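Local coordinates for protein platelet inhibitor (Ancylostoma caninum, PDB 4TPV) that inhibits platelet aggregation and prevents adhesion of resting platelets to fibrinogen and collagen, possibly by binding platelet integrins, as a secreted hookworm toxin, at residues Y53-K58 / E66-D71; A75-L78 / L82-G85; N86-E91 / A110-D115; F93-K98 / G104-I109. All blocks are in the same frame, centred on the assembly; numbering follows the deposited sequence. Where two conformers were deposited one is given.

Contact 1: Y53-K58 / E66-D71; sequences YKSAEK and EEENVD
In Ser-55, OG stands anti to the backbone N (chi1 178°), and in Glu-68, CG is likewise anti to the backbone N and the chain runs on extended (chi2 172°). These torsions push the hydroxyl and the carboxylate out from their backbones until they meet across the gap. The setting is the alpha-beta-alpha sandwich of the CAP fold. Ser-55 lies near the end of helix 46-56, which packs on one face of the mixed sheet. Glu-68 begins strand 68-73, an outermost strand of that sheet. The two CA atoms stay 8.9 Å apart, so the side chains bridge a gap that the backbones do not close. Ser-55 OG donates to Glu-68 OE2 at 2.4 Å. This is very short for a hydrogen bond, and its exact length is doubtful. Nothing else joins the two segments, and little surface is buried between them.

On the sheet side, strand 130-138 packs against both segments. Ser-55 rests on Gln-136, and Ala-56 and Glu-68 both touch Val-134. Backbone bonds from Asn-69 to Cys-135 and from Asp-71 to Val-133 hold the edge strand in the sheet.

Glu-68 is buried, so its two oxygens need partners. The oxygens divide the work: OE2 takes the serine. Glu-68 OE1 is 3.4 Å from Ser-55 OG at a poor angle, and it bonds instead to the backbone N of Ser-64.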
loop_
_atom_site.group_PDB
_atom_site.type_symbol
_atom_site.label_atom_id
_atom_site.label_comp_id
_atom_site.label_asym_id
_atom_site.label_seq_id
_atom_site.Cartn_x
_atom_site.Cartn_y
_atom_site.Cartn_z
ATOM N N TYR A 53 -12.936 -4.098 -4.110
ATOM C CA TYR A 53 -14.032 -3.983 -5.077
ATOM C C TYR A 53 -15.361 -3.723 -4.374
ATOM O O TYR A 53 -16.132 -2.863 -4.795
ATOM C CB TYR A 53 -14.124 -5.232 -5.991
ATOM C CG TYR A 53 -13.329 -5.018 -7.244
ATOM C CD1 TYR A 53 -13.850 -4.270 -8.297
ATOM C CD2 TYR A 53 -12.027 -5.468 -7.344
ATOM C CE1 TYR A 53 -13.107 -4.006 -9.433
ATOM C CE2 TYR A 53 -11.262 -5.200 -8.476
ATOM C CZ TYR A 53 -11.815 -4.472 -9.525
ATOM O OH TYR A 53 -11.080 -4.203 -10.651
ATOM N N LYS A 54 -15.629 -4.452 -3.303
ATOM C CA LYS A 54 -16.889 -4.293 -2.610
ATOM C C LYS A 54 -17.025 -2.863 -2.095
ATOM O O LYS A 54 -18.124 -2.298 -2.088
ATOM C CB LYS A 54 -17.004 -5.315 -1.474
ATOM C CG LYS A 54 -17.349 -6.735 -1.970
ATOM C CD LYS A 54 -18.763 -6.800 -2.551
ATOM C CE LYS A 54 -19.171 -8.216 -3.019
ATOM N NZ LYS A 54 -18.565 -8.662 -4.310
ATOM N N SER A 55 -15.901 -2.267 -1.705
ATOM C CA SER A 55 -15.904 -0.895 -1.202
ATOM C C SER A 55 -15.947 0.118 -2.345
ATOM O O SER A 55 -16.694 1.106 -2.296
ATOM C CB SER A 55 -14.676 -0.629 -0.332
ATOM O OG SER A 55 -14.688 0.719 0.097
ATOM N N ALA A 56 -15.144 -0.126 -3.379
ATOM C CA ALA A 56 -15.096 0.771 -4.539
ATOM C C ALA A 56 -16.456 0.961 -5.189
ATOM O O ALA A 56 -16.779 2.048 -5.632
ATOM C CB ALA A 56 -14.111 0.251 -5.577
ATOM N N GLU A 57 -17.262 -0.093 -5.249
ATOM C CA GLU A 57 -18.516 -0.005 -5.980
ATOM C C GLU A 57 -19.528 0.898 -5.288
ATOM O O GLU A 57 -20.551 1.239 -5.885
ATOM C CB GLU A 57 -19.118 -1.398 -6.178
ATOM C CG GLU A 57 -18.304 -2.284 -7.085
ATOM C CD GLU A 57 -18.707 -3.743 -6.979
ATOM O OE1 GLU A 57 -19.650 -4.049 -6.208
ATOM O OE2 GLU A 57 -18.074 -4.578 -7.666
ATOM N N LYS A 58 -19.248 1.281 -4.039
ATOM C CA LYS A 58 -20.102 2.237 -3.345
ATOM C C LYS A 58 -19.882 3.638 -3.901
ATOM O O LYS A 58 -20.698 4.527 -3.696
ATOM C CB LYS A 58 -19.839 2.206 -1.837
ATOM C CG LYS A 58 -20.129 0.848 -1.187
ATOM C CD LYS A 58 -19.924 0.971 0.312
ATOM C CE LYS A 58 -19.880 -0.355 1.024
ATOM N NZ LYS A 58 -19.235 -0.137 2.368
ATOM N N GLU A 66 -9.721 2.869 8.078
ATOM C CA GLU A 66 -8.325 3.356 8.146
ATOM C C GLU A 66 -7.406 2.681 7.114
ATOM O O GLU A 66 -6.407 3.288 6.665
ATOM C CB GLU A 66 -7.737 3.178 9.554
ATOM C CG GLU A 66 -8.284 4.144 10.603
ATOM C CD GLU A 66 -7.883 5.590 10.342
ATOM O OE1 GLU A 66 -6.831 5.831 9.702
ATOM O OE2 GLU A 66 -8.625 6.491 10.788
ATOM N N GLU A 67 -7.728 1.445 6.725
ATOM C CA GLU A 67 -6.843 0.703 5.822
ATOM C C GLU A 67 -7.258 0.798 4.334
ATOM O O GLU A 67 -6.850 -0.012 3.503
ATOM C CB GLU A 67 -6.757 -0.772 6.256
ATOM C CG GLU A 67 -5.423 -1.168 6.942
ATOM C CD GLU A 67 -5.220 -0.579 8.337
ATOM O OE1 GLU A 67 -6.212 -0.264 9.017
ATOM O OE2 GLU A 67 -4.057 -0.454 8.773
ATOM N N GLU A 68 -8.006 1.833 3.989
ATOM C CA GLU A 68 -8.385 2.056 2.604
ATOM C C GLU A 68 -7.794 3.350 2.031
ATOM O O GLU A 68 -7.794 4.401 2.681
ATOM C CB GLU A 68 -9.895 2.091 2.479
ATOM C CG GLU A 68 -10.370 2.261 1.057
ATOM C CD GLU A 68 -11.859 2.099 0.957
ATOM O OE1 GLU A 68 -12.573 3.045 1.314
ATOM O OE2 GLU A 68 -12.313 1.004 0.556
ATOM N N ASN A 69 -7.282 3.253 0.805
ATOM C CA ASN A 69 -6.898 4.428 0.012
ATOM C C ASN A 69 -7.857 4.599 -1.161
ATOM O O ASN A 69 -8.265 3.604 -1.773
ATOM C CB ASN A 69 -5.465 4.292 -0.521
ATOM C CG ASN A 69 -4.405 4.601 0.515
ATOM O OD1 ASN A 69 -4.700 4.895 1.667
ATOM N ND2 ASN A 69 -3.144 4.526 0.095
ATOM N N VAL A 70 -8.219 5.840 -1.486
ATOM C CA VAL A 70 -9.065 6.118 -2.638
ATOM C C VAL A 70 -8.452 7.203 -3.491
ATOM O O VAL A 70 -7.858 8.154 -2.966
ATOM C CB VAL A 70 -10.487 6.544 -2.201
ATOM C CG1 VAL A 70 -11.413 6.741 -3.416
ATOM C CG2 VAL A 70 -11.059 5.512 -1.250
ATOM N N ASP A 71 -8.570 7.038 -4.807
ATOM C CA ASP A 71 -8.227 8.102 -5.740
ATOM C C ASP A 71 -9.307 8.225 -6.788
ATOM O O ASP A 71 -9.892 7.223 -7.186
ATOM C CB ASP A 71 -6.881 7.822 -6.392
ATOM C CG ASP A 71 -6.336 9.018 -7.157
ATOM O OD1 ASP A 71 -6.677 10.179 -6.826
ATOM O OD2 ASP A 71 -5.554 8.775 -8.100
#

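Contact 2: A75-L78 / L82-G85; sequences AATL and LEAG
The backbone of Ala-76 to Leu-78 bends past the first turns of helix 80-89, so that Leu-78 CA comes within 5.4 Å of Glu-83 CA, and the N-H groups of Thr-77 and Leu-78 face the same carboxylate oxygen. Glu-83 supplies that oxygen. Its CG is anti to the backbone N, and the chain then bends at chi2 (70°), which turns the carboxylate back over the loop. OE1 is gripped twice. Leu-78 N meets Glu-83 OE1 at 3.0 Å, nearly along the C-O axis, and the bond is almost straight at 174°. Thr-77 N also lies 3.0 Å from Glu-83 OE1, but it comes from above the carboxylate plane and its bond is more bent, at 149°.

The other oxygen is used as well. A water donates to Glu-83 OE2 at 2.6 Å and also bonds Thr-77 OG1, so both ends of the carboxylate are tied to the loop. The methyl of Ala-76 lies alongside, with CB 3.9 Å from Glu-83 OE1.

On the other flank the contact is apolar. Leu-78 CD1 touches Leu-82 CB at 3.7 Å, and the two leucine side chains cross at about a right angle. Much of this contact is at the surface. Glu-83 also reaches back to Phe-73 of strand 68-73.

Asn-79 OD1 accepts from Leu-82 N close by. The arrangement forms the connection from strand 68-73 to helix 80-89 of the CAP fold; here a glutamate in the first turn takes two backbone N-H groups of the loop leading into its own helix.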
loop_
_atom_site.group_PDB
_atom_site.type_symbol
_atom_site.label_atom_id
_atom_site.label_comp_id
_atom_site.label_asym_id
_atom_site.label_seq_id
_atom_site.Cartn_x
_atom_site.Cartn_y
_atom_site.Cartn_z
ATOM N N ALA A 75 -9.692 11.616 -17.440
ATOM C CA ALA A 75 -8.663 12.091 -18.359
ATOM C C ALA A 75 -7.266 11.925 -17.777
ATOM O O ALA A 75 -6.491 12.888 -17.728
ATOM C CB ALA A 75 -8.910 13.550 -18.733
ATOM N N ALA A 76 -6.954 10.701 -17.348
ATOM C CA ALA A 76 -5.651 10.368 -16.780
ATOM C C ALA A 76 -4.540 10.679 -17.759
ATOM O O ALA A 76 -4.739 10.646 -18.974
ATOM C CB ALA A 76 -5.595 8.903 -16.387
ATOM N N THR A 77 -3.372 10.972 -17.204
ATOM C CA THR A 77 -2.167 11.241 -17.966
ATOM C C THR A 77 -1.339 9.975 -18.046
ATOM O O THR A 77 -0.832 9.603 -19.104
ATOM C CB THR A 77 -1.350 12.374 -17.301
ATOM O OG1 THR A 77 -2.168 13.550 -17.197
ATOM C CG2 THR A 77 -0.104 12.709 -18.105
ATOM N N LEU A 78 -1.214 9.313 -16.904
ATOM C CA LEU A 78 -0.388 8.136 -16.765
ATOM C C LEU A 78 -1.281 6.914 -16.766
ATOM O O LEU A 78 -2.509 7.036 -16.802
ATOM C CB LEU A 78 0.418 8.191 -15.471
ATOM C CG LEU A 78 1.327 9.408 -15.224
ATOM C CD1 LEU A 78 2.089 9.245 -13.908
ATOM C CD2 LEU A 78 2.293 9.603 -16.382
ATOM N N LEU A 82 0.166 4.191 -11.862
ATOM C CA LEU A 82 0.961 5.393 -11.622
ATOM C C LEU A 82 0.113 6.603 -11.268
ATOM O O LEU A 82 0.516 7.396 -10.417
ATOM C CB LEU A 82 1.834 5.734 -12.837
ATOM C CG LEU A 82 2.997 4.763 -13.035
ATOM C CD1 LEU A 82 3.585 5.001 -14.414
ATOM C CD2 LEU A 82 4.063 4.976 -11.935
ATOM N N GLU A 83 -1.051 6.755 -11.901
ATOM C CA GLU A 83 -1.916 7.903 -11.602
ATOM C C GLU A 83 -2.309 7.877 -10.122
ATOM O O GLU A 83 -2.176 8.887 -9.421
ATOM C CB GLU A 83 -3.141 7.909 -12.539
ATOM C CG GLU A 83 -3.941 9.212 -12.599
ATOM C CD GLU A 83 -3.218 10.376 -13.295
ATOM O OE1 GLU A 83 -2.571 10.196 -14.366
ATOM O OE2 GLU A 83 -3.332 11.499 -12.774
ATOM N N ALA A 84 -2.723 6.720 -9.623
ATOM C CA ALA A 84 -3.071 6.587 -8.212
ATOM C C ALA A 84 -1.837 6.679 -7.321
ATOM O O ALA A 84 -1.839 7.415 -6.329
ATOM C CB ALA A 84 -3.796 5.261 -7.963
ATOM N N GLY A 85 -0.804 5.904 -7.647
ATOM C CA GLY A 85 0.381 5.859 -6.818
ATOM C C GLY A 85 0.969 7.236 -6.604
ATOM O O GLY A 85 1.337 7.604 -5.489
HETATM O O HOH W 1 -3.591 13.390 -14.607
#

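Contact 3: N86-E91 / A110-D115; sequences NSWWSE and ANMVWD
The methyl of Met-112 is pressed against a helix backbone: CE lies 3.4 Å from Trp-89 N. Its sulfur sits beside the neighbouring tryptophan. Met-112 SD is 5.4 Å from the centroid of the six-membered ring of Trp-88 and 82° off the ring normal, so it is at the edge and near the ring plane. This is a Met-aromatic contact of the edge kind. The nearest ring atom is Trp-88 CE3, at 4.0 Å from Met-112 SD.

The methionine chain bends at chi3 (-58°). The bend carries CE away from the indole and onto the stem of the side chain, 3.6 Å from Trp-88 CB. Trp-89 CB is a looser neighbour, 4.1 Å from Met-112 CE. The side chains of Trp-88 and Met-112 cross at about a right angle.

The contact joins helix 80-89 to helix 107-113 in the core of the CAP sandwich, on the face of the sheet away from helix 46-56. The run around Met-112 and Trp-114 resembles part of a CAP family signature. All three residues have other ties. Trp-88 NE1 bonds to Val-70 O on the edge strand, which fixes the turn of the indole. Trp-89 stacks with Tyr-26 of helix 13-34, and Met-112 also touches His-23, Tyr-26 and Tyr-137.

No hydrogen bond crosses between the two segments. The chemistry therefore implies that they are joined by dispersion and shape, with a flexible thioether fitted between one indole edge and the helix backbone.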
loop_
_atom_site.group_PDB
_atom_site.type_symbol
_atom_site.label_atom_id
_atom_site.label_comp_id
_atom_site.label_asym_id
_atom_site.label_seq_id
_atom_site.Cartn_x
_atom_site.Cartn_y
_atom_site.Cartn_z
ATOM N N ASN A 86 1.050 8.012 -7.676
ATOM C CA ASN A 86 1.672 9.328 -7.579
ATOM C C ASN A 86 0.839 10.296 -6.750
ATOM O O ASN A 86 1.382 11.111 -5.988
ATOM C CB ASN A 86 1.939 9.888 -8.981
ATOM C CG ASN A 86 3.255 9.412 -9.536
ATOM O OD1 ASN A 86 4.298 10.005 -9.271
ATOM N ND2 ASN A 86 3.224 8.315 -10.283
ATOM N N SER A 87 -0.478 10.223 -6.888
ATOM C CA SER A 87 -1.343 11.060 -6.073
ATOM C C SER A 87 -1.144 10.734 -4.596
ATOM O O SER A 87 -1.005 11.638 -3.782
ATOM C CB SER A 87 -2.816 10.878 -6.457
ATOM O OG SER A 87 -3.612 11.852 -5.801
ATOM N N TRP A 88 -1.117 9.449 -4.258
ATOM C CA TRP A 88 -0.942 9.043 -2.869
ATOM C C TRP A 88 0.476 9.360 -2.367
ATOM O O TRP A 88 0.655 9.871 -1.260
ATOM C CB TRP A 88 -1.268 7.553 -2.717
ATOM C CG TRP A 88 -2.695 7.243 -3.079
ATOM C CD1 TRP A 88 -3.721 8.120 -3.133
ATOM C CD2 TRP A 88 -3.239 5.967 -3.457
ATOM N NE1 TRP A 88 -4.886 7.484 -3.510
ATOM C CE2 TRP A 88 -4.607 6.157 -3.722
ATOM C CE3 TRP A 88 -2.694 4.693 -3.614
ATOM C CZ2 TRP A 88 -5.452 5.113 -4.101
ATOM C CZ3 TRP A 88 -3.526 3.657 -3.994
ATOM C CH2 TRP A 88 -4.889 3.872 -4.237
ATOM N N TRP A 89 1.491 9.057 -3.172
ATOM C CA TRP A 89 2.871 9.348 -2.754
ATOM C C TRP A 89 3.110 10.836 -2.478
ATOM O O TRP A 89 3.849 11.193 -1.552
ATOM C CB TRP A 89 3.864 8.855 -3.819
ATOM C CG TRP A 89 5.282 9.301 -3.536
ATOM C CD1 TRP A 89 5.896 10.422 -4.010
ATOM C CD2 TRP A 89 6.242 8.644 -2.699
ATOM N NE1 TRP A 89 7.185 10.493 -3.540
ATOM C CE2 TRP A 89 7.421 9.417 -2.727
ATOM C CE3 TRP A 89 6.223 7.473 -1.938
ATOM C CZ2 TRP A 89 8.572 9.052 -2.023
ATOM C CZ3 TRP A 89 7.353 7.112 -1.241
ATOM C CH2 TRP A 89 8.517 7.902 -1.284
ATOM N N SER A 90 2.466 11.699 -3.263
ATOM C CA SER A 90 2.665 13.146 -3.120
ATOM C C SER A 90 2.313 13.678 -1.725
ATOM O O SER A 90 2.736 14.777 -1.349
ATOM C CB SER A 90 1.859 13.895 -4.180
ATOM O OG SER A 90 2.407 13.683 -5.472
ATOM N N GLU A 91 1.572 12.906 -0.940
ATOM C CA GLU A 91 1.223 13.327 0.408
ATOM C C GLU A 91 2.432 13.327 1.325
ATOM O O GLU A 91 2.374 13.838 2.446
ATOM C CB GLU A 91 0.129 12.423 0.988
ATOM C CG GLU A 91 -1.191 12.569 0.270
ATOM C CD GLU A 91 -2.288 11.754 0.916
ATOM O OE1 GLU A 91 -1.952 10.887 1.754
ATOM O OE2 GLU A 91 -3.476 12.015 0.613
ATOM N N ALA A 110 0.396 7.304 4.435
ATOM C CA ALA A 110 0.551 6.493 5.649
ATOM C C ALA A 110 0.176 5.021 5.412
ATOM O O ALA A 110 0.846 4.113 5.943
ATOM C CB ALA A 110 -0.281 7.095 6.787
ATOM N N ASN A 111 -0.874 4.766 4.638
ATOM C CA ASN A 111 -1.244 3.387 4.355
ATOM C C ASN A 111 -0.147 2.706 3.543
ATOM O O ASN A 111 0.163 1.533 3.760
ATOM C CB ASN A 111 -2.574 3.305 3.592
ATOM C CG ASN A 111 -3.760 2.984 4.499
ATOM O OD1 ASN A 111 -3.677 2.135 5.401
ATOM N ND2 ASN A 111 -4.889 3.648 4.236
ATOM N N MET A 112 0.443 3.452 2.604
ATOM C CA MET A 112 1.448 2.874 1.718
ATOM C C MET A 112 2.762 2.563 2.422
ATOM O O MET A 112 3.436 1.608 2.046
ATOM C CB MET A 112 1.723 3.790 0.514
ATOM C CG MET A 112 0.555 3.912 -0.442
ATOM S SD MET A 112 1.045 4.436 -2.103
ATOM C CE MET A 112 1.855 5.993 -1.762
ATOM N N VAL A 113 3.122 3.337 3.446
ATOM C CA VAL A 113 4.414 3.123 4.121
ATOM C C VAL A 113 4.301 2.677 5.588
ATOM O O VAL A 113 5.315 2.599 6.299
ATOM C CB VAL A 113 5.303 4.387 4.019
ATOM C CG1 VAL A 113 5.545 4.731 2.543
ATOM C CG2 VAL A 113 4.701 5.576 4.812
ATOM N N TRP A 114 3.097 2.320 6.029
ATOM C CA TRP A 114 2.942 1.759 7.378
ATOM C C TRP A 114 3.825 0.510 7.500
ATOM O O TRP A 114 3.716 -0.395 6.665
ATOM C CB TRP A 114 1.468 1.419 7.661
ATOM C CG TRP A 114 1.172 1.535 9.121
ATOM C CD1 TRP A 114 1.405 0.592 10.086
ATOM C CD2 TRP A 114 0.649 2.685 9.801
ATOM N NE1 TRP A 114 1.034 1.075 11.326
ATOM C CE2 TRP A 114 0.567 2.356 11.178
ATOM C CE3 TRP A 114 0.215 3.949 9.379
ATOM C CZ2 TRP A 114 0.087 3.253 12.142
ATOM C CZ3 TRP A 114 -0.266 4.852 10.342
ATOM C CH2 TRP A 114 -0.314 4.488 11.713
ATOM N N ASP A 115 4.693 0.441 8.504
ATOM C CA ASP A 115 5.773 -0.527 8.383
ATOM C C ASP A 115 5.237 -1.961 8.490
ATOM O O ASP A 115 5.743 -2.861 7.812
ATOM C CB ASP A 115 6.943 -0.230 9.374
ATOM C CG ASP A 115 6.551 -0.234 10.836
ATOM O OD1 ASP A 115 5.375 -0.420 11.198
ATOM O OD2 ASP A 115 7.473 -0.027 11.645
#

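Contact 4: F93-K98 / G104-I109; sequences FELRGK and GKTSNI
Thr-106 CG2 and the backbone of Glu-94 make the tight part of this contact; Glu-94 and Lys-105 make the loose part. The threonine methyl lies 3.5 Å from Glu-94 C and 3.6 Å from Glu-94 CB. Thr-106 chi1 (54°) sets OG1 between the backbone N and the carbonyl carbon and leaves CG2 pointing at the other segment. Next to it, Leu-95 CD2 rests 3.9 Å from Thr-106 CG2. The same leucine then meets the helix: Leu-95 CG is 4.0 Å from Ile-109 CG2. Leu-95 also touches Ile-148, and Ile-109 touches Trp-89.

In the CAP fold this is the entry to helix 107-113. Thr-106 holds the N-cap position, yet its side chain makes no capping bond. Glu-91, just before the first segment, bonds to the start of the helix, with OE1 to Ile-109 N and OE2 to Asn-108 ND2.

Toward solvent the fit is slack. Glu-94 OE1 and Lys-105 NZ have opposite charges but stand 4.5 Å apart, too far for a salt bridge. A water spans the gap, donating to Glu-94 OE1 at 2.5 Å and accepting from Lys-105 NZ. Their aliphatic parts do touch, at the two CB atoms. Arg-96 stays with its own segment, where NH1 donates to both Phe-93 O and Leu-95 O, the latter at 2.8 Å.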
loop_
_atom_site.group_PDB
_atom_site.type_symbol
_atom_site.label_atom_id
_atom_site.label_comp_id
_atom_site.label_asym_id
_atom_site.label_seq_id
_atom_site.Cartn_x
_atom_site.Cartn_y
_atom_site.Cartn_z
ATOM N N PHE A 93 4.843 15.077 1.331
ATOM C CA PHE A 93 5.176 16.455 1.707
ATOM C C PHE A 93 4.401 16.979 2.906
ATOM O O PHE A 93 4.767 18.006 3.482
ATOM C CB PHE A 93 4.973 17.385 0.495
ATOM C CG PHE A 93 5.988 17.168 -0.587
ATOM C CD1 PHE A 93 7.243 17.766 -0.496
ATOM C CD2 PHE A 93 5.710 16.345 -1.665
ATOM C CE1 PHE A 93 8.193 17.558 -1.485
ATOM C CE2 PHE A 93 6.658 16.124 -2.653
ATOM C CZ PHE A 93 7.899 16.734 -2.565
ATOM N N GLU A 94 3.339 16.281 3.300
ATOM C CA GLU A 94 2.539 16.723 4.441
ATOM C C GLU A 94 2.826 15.911 5.704
ATOM O O GLU A 94 2.313 16.229 6.781
ATOM C CB GLU A 94 1.039 16.663 4.093
ATOM C CG GLU A 94 0.650 17.597 2.946
ATOM C CD GLU A 94 0.805 19.072 3.293
ATOM O OE1 GLU A 94 0.658 19.446 4.479
ATOM O OE2 GLU A 94 1.076 19.872 2.365
ATOM N N LEU A 95 3.643 14.866 5.587
ATOM C CA LEU A 95 4.073 14.121 6.760
ATOM C C LEU A 95 4.894 15.017 7.673
ATOM O O LEU A 95 5.588 15.926 7.202
ATOM C CB LEU A 95 4.893 12.893 6.368
ATOM C CG LEU A 95 4.094 11.707 5.828
ATOM C CD1 LEU A 95 5.025 10.660 5.301
ATOM C CD2 LEU A 95 3.205 11.144 6.905
ATOM N N ARG A 96 4.795 14.756 8.975
ATOM C CA ARG A 96 5.580 15.456 9.988
ATOM C C ARG A 96 6.147 14.477 11.017
ATOM O O ARG A 96 5.768 14.481 12.202
ATOM C CB ARG A 96 4.726 16.519 10.683
ATOM C CG ARG A 96 4.152 17.561 9.742
ATOM C CD ARG A 96 5.219 18.517 9.216
ATOM N NE ARG A 96 4.638 19.597 8.414
ATOM C CZ ARG A 96 4.548 19.584 7.085
ATOM N NH1 ARG A 96 5.004 18.548 6.383
ATOM N NH2 ARG A 96 4.012 20.619 6.448
ATOM N N GLY A 97 7.005 13.584 10.542
ATOM C CA GLY A 97 7.655 12.630 11.403
ATOM C C GLY A 97 6.924 11.302 11.427
ATOM O O GLY A 97 6.058 11.030 10.594
ATOM N N LYS A 98 7.270 10.481 12.404
ATOM C CA LYS A 98 6.843 9.083 12.392
ATOM C C LYS A 98 5.426 8.868 12.900
ATOM O O LYS A 98 4.868 7.775 12.727
ATOM C CB LYS A 98 7.812 8.231 13.216
ATOM C CG LYS A 98 7.705 8.466 14.702
ATOM C CD LYS A 98 8.656 7.560 15.499
ATOM C CE LYS A 98 10.084 8.066 15.477
ATOM N NZ LYS A 98 10.959 7.289 16.419
ATOM N N GLY A 104 -6.491 14.353 7.178
ATOM C CA GLY A 104 -6.966 14.339 5.810
ATOM C C GLY A 104 -5.906 14.566 4.752
ATOM O O GLY A 104 -6.198 14.492 3.563
ATOM N N LYS A 105 -4.673 14.807 5.181
ATOM C CA LYS A 105 -3.594 15.147 4.256
ATOM C C LYS A 105 -2.595 14.033 4.024
ATOM O O LYS A 105 -1.830 14.092 3.063
ATOM C CB LYS A 105 -2.841 16.389 4.754
ATOM C CG LYS A 105 -3.730 17.611 4.846
ATOM C CD LYS A 105 -2.998 18.807 5.403
ATOM C CE LYS A 105 -2.849 18.684 6.902
ATOM N NZ LYS A 105 -2.580 20.026 7.514
ATOM N N THR A 106 -2.593 13.017 4.887
ATOM C CA THR A 106 -1.537 12.012 4.818
ATOM C C THR A 106 -2.047 10.579 4.913
ATOM O O THR A 106 -1.262 9.658 5.105
ATOM C CB THR A 106 -0.493 12.210 5.946
ATOM O OG1 THR A 106 -1.156 12.243 7.219
ATOM C CG2 THR A 106 0.267 13.504 5.742
ATOM N N SER A 107 -3.351 10.385 4.796
ATOM C CA SER A 107 -3.892 9.044 5.002
ATOM C C SER A 107 -3.387 8.065 3.932
ATOM O O SER A 107 -3.067 6.912 4.234
ATOM C CB SER A 107 -5.415 9.092 5.015
ATOM O OG SER A 107 -5.971 7.804 5.250
ATOM N N ASN A 108 -3.293 8.517 2.690
ATOM C CA ASN A 108 -2.875 7.586 1.641
ATOM C C ASN A 108 -1.400 7.228 1.777
ATOM O O ASN A 108 -1.020 6.052 1.699
ATOM C CB ASN A 108 -3.161 8.169 0.255
ATOM C CG ASN A 108 -4.636 8.403 0.026
ATOM O OD1 ASN A 108 -5.431 7.451 0.001
ATOM N ND2 ASN A 108 -5.014 9.655 -0.164
ATOM N N ILE A 109 -0.544 8.222 1.972
ATOM C CA ILE A 109 0.861 7.884 2.096
ATOM C C ILE A 109 1.086 7.005 3.337
ATOM O O ILE A 109 1.845 6.060 3.286
ATOM C CB ILE A 109 1.769 9.144 2.134
ATOM C CG1 ILE A 109 3.246 8.738 2.213
ATOM C CG2 ILE A 109 1.414 10.053 3.293
ATOM C CD1 ILE A 109 3.777 8.052 0.946
HETATM O O HOH W 2 -0.381 21.179 5.931
#

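In the fold
From the N terminus, contact 1 comes first and closes the loop between helix 46-56 and edge strand 68-73. Contact 2 follows in series and closes the short turn into helix 80-89. Contact 3 uses the later part of that helix and closes a longer loop to helix 107-113. Contact 4 is nested inside that loop, its centre about 8 Å from that of contact 3. None cross. Contacts 1 and 3 are bridged by Asn-111 ND2, which probably bonds Asn-69 OD1 and Glu-66 O. Asn-69 ND2 probably bonds Asn-108 O of contact 4. Together they tie the edge strand to helices on both faces of the sheet.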